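Long-range contacts in poly-gamma-glutamate hydrolase (Bacillus phage phiNIT1, PDB 3A9L), which probably acts as a zinc-dependent peptidase that hydrolyses the gamma-glutamyl linkages of bacterial poly-gamma-glutamate: residues A[99-104]-A[161-166]; A[112-117]-A[136-141]; A[38-43]-A[79-84]. All coordinates share one frame; numbering follows the deposited sequence.

Interaction 1: A[99-104]-A[161-166]; sequences AVSFHG and GVQLEI. With ZN (zinc ion), chain C.
Q163 runs its extended side chain past S101 and H103, and its OE1 is gripped twice: N151 ND2 of a nearby loop gives it one hydrogen bond, and water 1 gives it another at 2.8 Å. The same water accepts from S101 OG at 2.9 Å and, weakly, from NE2 of H103. S101 keeps its hydroxyl between its own N and carbonyl carbon (chi1 62°), which brings OG in plane at the edge of the H103 ring and 3.3 Å from Q163 CA. The Q163 amide stands 65° from the imidazole plane.

The backbones are two neighbouring parallel strands in the middle of the mixed sheet of this alpha/beta fold. Their bonds switch direction along the pair, A99 O and S101 O receiving from V162 N and L164 N, while V162 O and L164 O receive from S101 N and H103 N. The last bond, I166 N to H103 O at 2.7 Å, comes from above the carbonyl plane.

On the face with Q163, H103 coordinates zinc through ND1 at 2.1 Å. E165 bends at chi2 (-97°) and lays its carboxylate beside the histidine, CD 3.4 Å from H103 CB. Its OE1 accepts from zinc-bound water 2 at 2.8 Å; the same water also donates to G104 O.

The opposite face is apolar: V100 CG1 meets L164 CD1 at 3.5 Å, and F102 lies alongside L164. Helix 120-132 packs over V100, V162 and L164, and helix 48-59 over F102 and I166.

Interaction 2: A[112-117]-A[136-141]; sequences NTLVGG and AAEVAT
N112 reaches across to E138 with its amide: ND2 donates to OE2 at 2.7 Å in an almost straight bond (176°). The acceptor lies in the amide plane of N112, whereas the donor meets OE2 on the anti side, somewhat out of the carboxylate plane. The two planes stand 47° apart. Water 3 closes a second route between the same two groups, donating to N112 OD1 at 2.8 Å and to E138 OE2 at 2.9 Å.

At T113 the backbone N has two weak acceptors, A136 O across the contact and N112 OD1 next door. T113 O is firmly held: E138 N donates to it at 2.9 Å, and A137 CA approaches the same oxygen in a CA-H...O contact. T113 OG1 is hydrogen-bonded to Y195 OH and donates to water 4, which lies beside A136 O.

These residues open a beta-alpha-beta unit in which strand 113-116 leads through helix 120-132 into the short parallel strand 138-139, one of the two edge strands of the sheet within this chain. The helix covers A137 through L130.

L114 sends its side chain to the face that also carries E138. The two lie side by side with L114 CD2 3.6 Å from E138 CG; here E138 has CG tucked between its N and carbonyl carbon (chi1 64°), so its aliphatic part runs along the leucine before the carboxylate arrives at N112. V115 continues the ladder, its N donating to E138 O at 2.9 Å, while R123 and V127 of helix 120-132 pack on its side chain. V115 O then takes A140 N from well above the carbonyl plane, and A140 CB lies 3.6 Å from V115 O.

Interaction 3: A[38-43]-A[79-84]; sequences SPHAGG and VTSTHF. With ZN (zinc ion), chain C; PO4 (phosphate ion), chain D.
H40 works with both ring nitrogens: ND1 binds the zinc ion at 2.2 Å, and NE2 donates to V79 O across the contact at 2.6 Å. The carbonyl oxygen lies in the imidazole plane and the bond is fairly straight (163°), yet seen from V79 the donor sits 57° out of the carbonyl plane. With NE2 tied to a backbone oxygen and ND1 to the metal, the ring is held at both nitrogens and its rotation is restricted.

H103 and E45 are the other protein ligands, giving the two-histidine, one-glutamate zinc site familiar from carboxypeptidases of the zinc exopeptidase clan. Water 2 and a phosphate, whose O4 is 2.4 Å from the zinc, complete the shell. The phosphate probably came from the crystallisation liquor. Loop 79-84 holds it from the other side: S81 N donates to its O3 at 3.0 Å, S81 OG is hydrogen-bonded to the same oxygen, and T80 OG1 is hydrogen-bonded to O1. H78, just before this segment, gives a further hydrogen bond through NE2.

Behind the first shell, P39 packs against two rings. Its CG sits 3.7 Å above the centre of the H40 imidazole, while its CB makes a CH-pi contact over the face of F84, 3.3 Å from the ring centroid. With CG anti to its N (chi1 -177°), F84 carries its ring up to the proline. Water 5 bridges P39 O and V79 N.

Farther out, the chain turns a corner at P39 and H40, where strand 34-42 is interrupted. S38 OG accepts from H40 N at 3.0 Å, an ST turn, and is itself bonded to F102 O of the adjacent strand.

All three contacts reach one mixed sheet, but at different depths. Interaction 1 is its buried middle, a full parallel strand pair with an apolar face and a polar, metal-binding face. Interaction 2 builds outward from it: strand 113-116 runs antiparallel to 162-167, with probable backbone bonds from Q163 N to G116 O and E165 N to L114 O, and the partly exposed 112-117/136-141 pair uses an amide-carboxylate bond and waters. Interaction 3 has no strand pairing; a strand corner meets a loop through histidine, proline and phosphate. It shares the zinc and water 2 with interaction 1, whereas interaction 2 stays about 10 Å from interaction 3, nearest atom to nearest atom.

Interaction 1: A[99-104]-A[161-166]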
# COMPACT_ATOMS: atom_id res chain seq x y z
N ALA A 99 -4.33 -15.64 -6.92
CA ALA A 99 -4.62 -14.96 -5.67
C ALA A 99 -4.83 -15.97 -4.57
O ALA A 99 -5.48 -17.01 -4.78
CB ALA A 99 -5.86 -14.05 -5.81
N VAL A 100 -4.23 -15.70 -3.42
CA VAL A 100 -4.47 -16.47 -2.20
C VAL A 100 -5.03 -15.56 -1.10
O VAL A 100 -4.39 -14.58 -0.70
CB VAL A 100 -3.18 -17.18 -1.73
CG1 VAL A 100 -3.39 -17.86 -0.40
CG2 VAL A 100 -2.73 -18.20 -2.75
N SER A 101 -6.22 -15.88 -0.57
CA SER A 101 -6.86 -15.00 0.42
C SER A 101 -6.73 -15.61 1.81
O SER A 101 -6.71 -16.81 1.93
CB SER A 101 -8.32 -14.78 0.10
OG SER A 101 -9.05 -15.99 0.13
N PHE A 102 -6.63 -14.79 2.85
CA PHE A 102 -6.48 -15.33 4.20
C PHE A 102 -7.61 -14.87 5.13
O PHE A 102 -7.82 -13.67 5.32
CB PHE A 102 -5.12 -14.93 4.78
CG PHE A 102 -3.93 -15.46 4.00
CD1 PHE A 102 -3.49 -14.81 2.84
CD2 PHE A 102 -3.28 -16.60 4.42
CE1 PHE A 102 -2.38 -15.31 2.10
CE2 PHE A 102 -2.17 -17.09 3.71
CZ PHE A 102 -1.74 -16.46 2.55
N HIS A 103 -8.27 -15.84 5.76
CA HIS A 103 -9.48 -15.60 6.57
C HIS A 103 -9.42 -16.20 7.93
O HIS A 103 -8.66 -17.15 8.19
CB HIS A 103 -10.73 -16.11 5.86
CG HIS A 103 -11.15 -15.26 4.70
ND1 HIS A 103 -12.07 -14.25 4.84
CD2 HIS A 103 -10.75 -15.24 3.41
CE1 HIS A 103 -12.23 -13.65 3.67
NE2 HIS A 103 -11.44 -14.24 2.78
N GLY A 104 -10.22 -15.63 8.83
CA GLY A 104 -10.33 -16.19 10.18
C GLY A 104 -11.75 -16.67 10.47
O GLY A 104 -12.72 -15.95 10.20
N GLY A 161 -8.99 -18.73 -7.56
CA GLY A 161 -8.21 -18.32 -6.41
C GLY A 161 -8.17 -19.42 -5.35
O GLY A 161 -8.74 -20.48 -5.55
N VAL A 162 -7.47 -19.18 -4.23
CA VAL A 162 -7.40 -20.18 -3.15
C VAL A 162 -7.69 -19.46 -1.85
O VAL A 162 -6.98 -18.54 -1.45
CB VAL A 162 -5.99 -20.82 -3.00
CG1 VAL A 162 -5.86 -21.60 -1.69
CG2 VAL A 162 -5.66 -21.70 -4.19
N GLN A 163 -8.72 -19.92 -1.17
CA GLN A 163 -9.13 -19.31 0.07
C GLN A 163 -8.66 -20.15 1.28
O GLN A 163 -8.91 -21.38 1.33
CB GLN A 163 -10.66 -19.15 0.09
CG GLN A 163 -11.14 -18.53 1.38
CD GLN A 163 -12.64 -18.41 1.48
OE1 GLN A 163 -13.18 -17.34 1.30
NE2 GLN A 163 -13.33 -19.53 1.80
N LEU A 164 -8.01 -19.52 2.25
CA LEU A 164 -7.73 -20.20 3.51
C LEU A 164 -8.60 -19.65 4.63
O LEU A 164 -8.65 -18.47 4.85
CB LEU A 164 -6.25 -20.10 3.93
CG LEU A 164 -5.17 -20.83 3.11
CD1 LEU A 164 -4.98 -20.19 1.75
CD2 LEU A 164 -3.83 -20.82 3.86
N GLU A 165 -9.28 -20.52 5.35
CA GLU A 165 -10.09 -20.05 6.47
C GLU A 165 -9.49 -20.67 7.72
O GLU A 165 -9.58 -21.89 7.90
CB GLU A 165 -11.56 -20.43 6.24
CG GLU A 165 -12.34 -19.53 5.21
CD GLU A 165 -13.16 -18.42 5.84
OE1 GLU A 165 -13.17 -18.29 7.06
OE2 GLU A 165 -13.80 -17.64 5.11
N ILE A 166 -8.86 -19.82 8.55
CA ILE A 166 -8.06 -20.29 9.66
C ILE A 166 -8.80 -20.08 10.99
O ILE A 166 -9.24 -18.98 11.30
CB ILE A 166 -6.69 -19.55 9.67
CG1 ILE A 166 -6.17 -19.37 8.23
CG2 ILE A 166 -5.67 -20.32 10.49
CD1 ILE A 166 -4.83 -18.68 8.19
ZN ZN C . -13.13 -13.55 6.51
O HOH W 1 -11.79 -15.19 0.11
O HOH W 2 -13.67 -15.59 7.36

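Interaction 2: A[112-117]-A[136-141]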
# COMPACT_ATOMS: atom_id res chain seq x y z
N ASN A 112 -7.45 -25.73 13.02
CA ASN A 112 -7.70 -26.23 11.69
C ASN A 112 -7.66 -25.14 10.64
O ASN A 112 -7.94 -23.97 10.93
CB ASN A 112 -9.06 -26.94 11.66
CG ASN A 112 -9.11 -27.98 10.59
OD1 ASN A 112 -8.14 -28.21 9.90
ND2 ASN A 112 -10.25 -28.63 10.45
N THR A 113 -7.34 -25.55 9.42
CA THR A 113 -7.43 -24.72 8.24
C THR A 113 -8.24 -25.43 7.14
O THR A 113 -7.95 -26.57 6.80
CB THR A 113 -6.02 -24.36 7.70
OG1 THR A 113 -5.31 -23.61 8.71
CG2 THR A 113 -6.14 -23.52 6.43
N LEU A 114 -9.24 -24.71 6.62
CA LEU A 114 -10.17 -25.19 5.61
C LEU A 114 -9.91 -24.42 4.33
O LEU A 114 -10.15 -23.20 4.25
CB LEU A 114 -11.64 -25.02 6.08
CG LEU A 114 -11.98 -25.50 7.51
CD1 LEU A 114 -13.36 -25.04 7.94
CD2 LEU A 114 -11.86 -27.03 7.62
N VAL A 115 -9.39 -25.14 3.34
CA VAL A 115 -8.87 -24.52 2.12
C VAL A 115 -9.82 -24.77 0.95
O VAL A 115 -10.15 -25.92 0.64
CB VAL A 115 -7.46 -25.08 1.78
CG1 VAL A 115 -6.78 -24.23 0.70
CG2 VAL A 115 -6.59 -25.14 3.03
N GLY A 116 -10.24 -23.70 0.28
CA GLY A 116 -11.07 -23.85 -0.90
C GLY A 116 -10.65 -22.88 -1.97
O GLY A 116 -9.50 -22.43 -2.01
N GLY A 117 -11.60 -22.51 -2.81
CA GLY A 117 -11.31 -21.65 -3.94
C GLY A 117 -11.33 -22.50 -5.21
O GLY A 117 -11.40 -23.74 -5.12
N ALA A 136 -2.65 -28.74 10.83
CA ALA A 136 -3.94 -29.28 10.48
C ALA A 136 -4.50 -28.49 9.32
O ALA A 136 -4.55 -27.26 9.36
CB ALA A 136 -4.86 -29.20 11.68
N ALA A 137 -4.89 -29.20 8.27
CA ALA A 137 -5.41 -28.57 7.07
C ALA A 137 -6.18 -29.56 6.21
O ALA A 137 -5.76 -30.71 6.02
CB ALA A 137 -4.28 -27.90 6.29
N GLU A 138 -7.33 -29.13 5.71
CA GLU A 138 -8.12 -29.97 4.80
C GLU A 138 -8.84 -29.17 3.73
O GLU A 138 -9.04 -27.95 3.88
CB GLU A 138 -9.14 -30.81 5.59
CG GLU A 138 -10.16 -29.95 6.28
CD GLU A 138 -10.93 -30.70 7.32
OE1 GLU A 138 -11.85 -31.47 6.96
OE2 GLU A 138 -10.60 -30.52 8.50
N VAL A 139 -9.24 -29.85 2.65
CA VAL A 139 -10.15 -29.26 1.64
C VAL A 139 -11.49 -28.94 2.29
O VAL A 139 -12.07 -29.78 2.96
CB VAL A 139 -10.32 -30.14 0.35
CG1 VAL A 139 -11.47 -29.61 -0.57
CG2 VAL A 139 -9.04 -30.20 -0.40
N ALA A 140 -11.92 -27.69 2.14
CA ALA A 140 -13.21 -27.23 2.63
C ALA A 140 -14.38 -27.98 1.96
O ALA A 140 -14.36 -28.23 0.75
CB ALA A 140 -13.33 -25.77 2.36
N THR A 141 -15.42 -28.26 2.76
CA THR A 141 -16.58 -29.07 2.33
C THR A 141 -18.00 -28.59 2.69
O THR A 141 -18.77 -28.29 1.79
CB THR A 141 -16.48 -30.51 2.79
OG1 THR A 141 -16.25 -30.53 4.22
CG2 THR A 141 -15.36 -31.24 2.02
O HOH W 3 -7.72 -30.64 8.59
O HOH W 4 -4.57 -25.21 10.68

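Interaction 3: A[38-43]-A[79-84]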
# COMPACT_ATOMS: atom_id res chain seq x y z
N SER A 38 -6.12 -10.05 2.32
CA SER A 38 -7.29 -10.31 3.14
C SER A 38 -8.25 -9.09 3.13
O SER A 38 -7.81 -7.94 3.22
CB SER A 38 -6.89 -10.71 4.56
OG SER A 38 -8.06 -10.79 5.36
N PRO A 39 -9.56 -9.35 2.96
CA PRO A 39 -10.53 -8.26 3.12
C PRO A 39 -10.91 -8.03 4.58
O PRO A 39 -11.61 -7.05 4.90
CB PRO A 39 -11.75 -8.76 2.33
CG PRO A 39 -11.67 -10.26 2.37
CD PRO A 39 -10.17 -10.59 2.43
N HIS A 40 -10.48 -8.96 5.44
CA HIS A 40 -10.83 -9.02 6.87
C HIS A 40 -9.58 -8.97 7.78
O HIS A 40 -9.43 -9.74 8.76
CB HIS A 40 -11.76 -10.23 7.14
CG HIS A 40 -12.92 -10.32 6.18
ND1 HIS A 40 -13.50 -11.51 5.81
CD2 HIS A 40 -13.59 -9.35 5.51
CE1 HIS A 40 -14.46 -11.29 4.93
NE2 HIS A 40 -14.53 -9.98 4.72
N ALA A 41 -8.67 -8.03 7.46
CA ALA A 41 -7.41 -7.91 8.19
C ALA A 41 -7.47 -6.96 9.40
O ALA A 41 -8.54 -6.49 9.76
CB ALA A 41 -6.28 -7.50 7.24
N GLY A 42 -6.32 -6.72 10.03
CA GLY A 42 -6.25 -5.96 11.29
C GLY A 42 -7.04 -6.74 12.31
O GLY A 42 -6.89 -7.95 12.40
N GLY A 43 -7.88 -6.03 13.06
CA GLY A 43 -8.79 -6.59 14.08
C GLY A 43 -10.04 -7.36 13.63
O GLY A 43 -10.63 -8.07 14.43
N VAL A 79 -17.30 -7.33 5.65
CA VAL A 79 -18.09 -7.53 4.46
C VAL A 79 -17.66 -8.85 3.83
O VAL A 79 -16.53 -9.02 3.35
CB VAL A 79 -18.04 -6.30 3.51
CG1 VAL A 79 -18.69 -6.59 2.18
CG2 VAL A 79 -18.78 -5.08 4.17
N THR A 80 -18.56 -9.82 3.88
CA THR A 80 -18.27 -11.13 3.35
C THR A 80 -17.61 -11.08 1.95
O THR A 80 -17.92 -10.18 1.15
CB THR A 80 -19.55 -11.97 3.32
OG1 THR A 80 -19.21 -13.36 3.35
CG2 THR A 80 -20.41 -11.61 2.10
N SER A 81 -16.72 -12.03 1.66
CA SER A 81 -15.94 -12.05 0.40
C SER A 81 -16.74 -12.05 -0.91
O SER A 81 -16.30 -11.48 -1.92
CB SER A 81 -14.96 -13.25 0.36
OG SER A 81 -14.33 -13.45 1.61
N THR A 82 -17.90 -12.71 -0.92
CA THR A 82 -18.75 -12.64 -2.10
C THR A 82 -19.32 -11.22 -2.38
O THR A 82 -19.86 -10.99 -3.44
CB THR A 82 -19.96 -13.57 -1.98
OG1 THR A 82 -20.70 -13.19 -0.83
CG2 THR A 82 -19.53 -15.05 -1.89
N HIS A 83 -19.22 -10.30 -1.41
CA HIS A 83 -19.84 -8.95 -1.48
C HIS A 83 -18.77 -7.87 -1.43
O HIS A 83 -19.06 -6.66 -1.50
CB HIS A 83 -20.83 -8.74 -0.33
CG HIS A 83 -22.03 -9.63 -0.40
ND1 HIS A 83 -23.11 -9.48 0.43
CD2 HIS A 83 -22.34 -10.64 -1.24
CE1 HIS A 83 -24.03 -10.38 0.12
NE2 HIS A 83 -23.58 -11.09 -0.90
N PHE A 84 -17.54 -8.32 -1.34
CA PHE A 84 -16.45 -7.42 -1.02
C PHE A 84 -15.99 -6.82 -2.30
O PHE A 84 -15.53 -7.51 -3.23
CB PHE A 84 -15.31 -8.12 -0.28
CG PHE A 84 -14.20 -7.19 0.14
CD1 PHE A 84 -13.16 -6.91 -0.73
CD2 PHE A 84 -14.20 -6.60 1.40
CE1 PHE A 84 -12.14 -6.07 -0.36
CE2 PHE A 84 -13.18 -5.75 1.78
CZ PHE A 84 -12.15 -5.51 0.92
ZN ZN C . -13.13 -13.55 6.51
P PO4 D . -16.14 -14.57 4.98
O1 PO4 D . -17.62 -14.24 5.04
O2 PO4 D . -15.88 -16.07 4.93
O3 PO4 D . -15.65 -13.95 3.70
O4 PO4 D . -15.42 -14.00 6.17
O HOH W 5 -14.56 -6.34 5.20
O HOH W 2 -13.67 -15.59 7.36